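Local atomic coordinates of uncharacterized protein (Mycolicibacterium smegmatis MC2 155, PDB entry 6T84), a protein that is required for MmpL3-dependent transport of trehalose monomycolate to the mycobacterial cell wall, and for growth and cell elongation. Residues E60-F65 with E164-V169. Numbering follows the deposited sequence. Where two conformers were deposited one is given.
Sequences EAVFIF and EGLRTV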
loop_
_atom_site.group_PDB
_atom_site.type_symbol
_atom_site.label_atom_id
_atom_site.label_comp_id
_atom_site.label_asym_id
_atom_site.label_seq_id
_atom_site.Cartn_x
_atom_site.Cartn_y
_atom_site.Cartn_z
ATOM N N GLU A 60 3.547 7.077 13.356
ATOM C CA GLU A 60 3.965 7.183 11.973
ATOM C C GLU A 60 2.763 7.632 11.131
ATOM O O GLU A 60 1.640 7.125 11.290
ATOM C CB GLU A 60 4.479 5.844 11.458
ATOM C CG GLU A 60 5.794 5.439 12.106
ATOM C CD GLU A 60 6.962 6.322 11.720
ATOM O OE1 GLU A 60 6.899 7.066 10.727
ATOM O OE2 GLU A 60 7.992 6.259 12.441
ATOM N N ALA A 61 3.001 8.570 10.209
ATOM C CA ALA A 61 1.913 9.076 9.362
ATOM C C ALA A 61 1.273 7.951 8.533
ATOM O O ALA A 61 1.956 7.070 7.987
ATOM C CB ALA A 61 2.435 10.146 8.397
ATOM N N VAL A 62 -0.057 8.016 8.422
ATOM C CA VAL A 62 -0.802 7.140 7.520
ATOM C C VAL A 62 -1.790 8.012 6.754
ATOM O O VAL A 62 -2.451 8.882 7.335
ATOM C CB VAL A 62 -1.508 5.979 8.264
ATOM C CG1 VAL A 62 -2.615 6.476 9.191
ATOM C CG2 VAL A 62 -2.097 4.958 7.247
ATOM N N PHE A 63 -1.858 7.807 5.449
ATOM C CA PHE A 63 -2.787 8.527 4.573
ATOM C C PHE A 63 -3.676 7.539 3.847
ATOM O O PHE A 63 -3.189 6.494 3.411
ATOM C CB PHE A 63 -2.018 9.368 3.543
ATOM C CG PHE A 63 -1.006 10.373 4.176
ATOM C CD1 PHE A 63 -1.185 10.919 5.451
ATOM C CD2 PHE A 63 0.088 10.762 3.487
ATOM C CE1 PHE A 63 -0.291 11.849 6.028
ATOM C CE2 PHE A 63 0.976 11.700 4.026
ATOM C CZ PHE A 63 0.780 12.241 5.300
ATOM N N ILE A 64 -4.971 7.814 3.764
ATOM C CA ILE A 64 -5.928 6.939 3.095
ATOM C C ILE A 64 -6.690 7.809 2.118
ATOM O O ILE A 64 -7.170 8.884 2.496
ATOM C CB ILE A 64 -6.884 6.301 4.115
ATOM C CG1 ILE A 64 -6.052 5.567 5.202
ATOM C CG2 ILE A 64 -7.836 5.311 3.381
ATOM C CD1 ILE A 64 -5.927 6.325 6.513
ATOM N N PHE A 65 -6.808 7.354 0.875
ATOM C CA PHE A 65 -7.433 8.229 -0.123
ATOM C C PHE A 65 -7.911 7.390 -1.298
ATOM O O PHE A 65 -7.517 6.227 -1.456
ATOM C CB PHE A 65 -6.474 9.339 -0.603
ATOM C CG PHE A 65 -5.163 8.817 -1.062
ATOM C CD1 PHE A 65 -4.985 8.412 -2.394
ATOM C CD2 PHE A 65 -4.112 8.662 -0.164
ATOM C CE1 PHE A 65 -3.756 7.846 -2.819
ATOM C CE2 PHE A 65 -2.877 8.143 -0.593
ATOM C CZ PHE A 65 -2.697 7.742 -1.924
ATOM N N GLU A 164 -9.396 -3.410 7.944
ATOM C CA GLU A 164 -8.501 -4.509 7.675
ATOM C C GLU A 164 -7.296 -4.040 6.865
ATOM O O GLU A 164 -6.189 -4.543 7.028
ATOM C CB GLU A 164 -9.278 -5.585 6.911
ATOM C CG GLU A 164 -8.478 -6.881 6.630
ATOM C CD GLU A 164 -7.823 -7.547 7.863
ATOM O OE1 GLU A 164 -8.291 -7.388 9.017
ATOM O OE2 GLU A 164 -6.815 -8.258 7.661
ATOM N N GLY A 165 -7.475 -3.010 6.033
ATOM C CA GLY A 165 -6.351 -2.480 5.270
ATOM C C GLY A 165 -5.309 -1.829 6.152
ATOM O O GLY A 165 -4.099 -1.941 5.886
ATOM N N LEU A 166 -5.754 -1.109 7.196
ATOM C CA LEU A 166 -4.782 -0.578 8.157
ATOM C C LEU A 166 -3.981 -1.704 8.768
ATOM O O LEU A 166 -2.765 -1.594 8.889
ATOM C CB LEU A 166 -5.424 0.242 9.285
ATOM C CG LEU A 166 -6.163 1.529 8.945
ATOM C CD1 LEU A 166 -6.702 2.080 10.245
ATOM C CD2 LEU A 166 -5.229 2.517 8.237
ATOM N N ARG A 167 -4.643 -2.797 9.165
ATOM C CA ARG A 167 -3.894 -3.910 9.744
ATOM C C ARG A 167 -2.965 -4.545 8.717
ATOM O O ARG A 167 -1.844 -4.956 9.052
ATOM C CB ARG A 167 -4.854 -4.953 10.325
ATOM C CG ARG A 167 -4.164 -6.107 11.026
ATOM C CD ARG A 167 -3.311 -5.606 12.174
ATOM N NE ARG A 167 -4.127 -4.966 13.203
ATOM C CZ ARG A 167 -3.637 -4.311 14.249
ATOM N NH1 ARG A 167 -2.328 -4.203 14.414
ATOM N NH2 ARG A 167 -4.459 -3.767 15.134
ATOM N N THR A 168 -3.424 -4.661 7.463
ATOM C CA THR A 168 -2.607 -5.289 6.427
ATOM C C THR A 168 -1.353 -4.462 6.129
ATOM O O THR A 168 -0.252 -5.021 6.012
ATOM C CB THR A 168 -3.471 -5.478 5.187
ATOM O OG1 THR A 168 -4.574 -6.353 5.550
ATOM C CG2 THR A 168 -2.659 -6.206 4.045
ATOM N N VAL A 169 -1.504 -3.132 5.972
ATOM C CA VAL A 169 -0.339 -2.323 5.641
ATOM C C VAL A 169 0.670 -2.344 6.777
ATOM O O VAL A 169 1.881 -2.353 6.535
ATOM C CB VAL A 169 -0.705 -0.889 5.175
ATOM C CG1 VAL A 169 -1.112 -0.028 6.357
ATOM C CG2 VAL A 169 0.511 -0.275 4.461
#
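L166, on helix 159-175, meets V62 and I64 of strand 60-67 where this long helix packs against one face of the large antiparallel sheet in the N-terminal, probably cytoplasmic, domain of TtfA. The contact is wholly apolar and buried but slight, with 95 Å² enclosed between the two segments and no hydrogen bond joining them. A single methyl, CD2 of L166, does the touching: it lies 4.1 Å from CG2 of V62 and 4.2 Å from CD1 of I64. V62 and I64 are two residues apart on the strand and present their side chains on the same face, toward the helix. The V62 and L166 side chains cross at about a right angle. CG2, the branch of V62 that reaches L166, is trans to the backbone N, while CG1 sits between N and C.

Other side chains extend the apolar layer. W17 of helix 10-21 touches both I64 and L166, while I74 on the adjacent strand 71-77 receives V62, I64 and V169. On the other face of the strand, F63 meets the ring of W148 and F65 that of W36.

Within the helix, one carbonyl takes two bonds. E164 O accepts from T168 N, and from T168 OG1 at 2.8 Å, the hydroxyl oxygen standing above the carbonyl plane, 43° out of it.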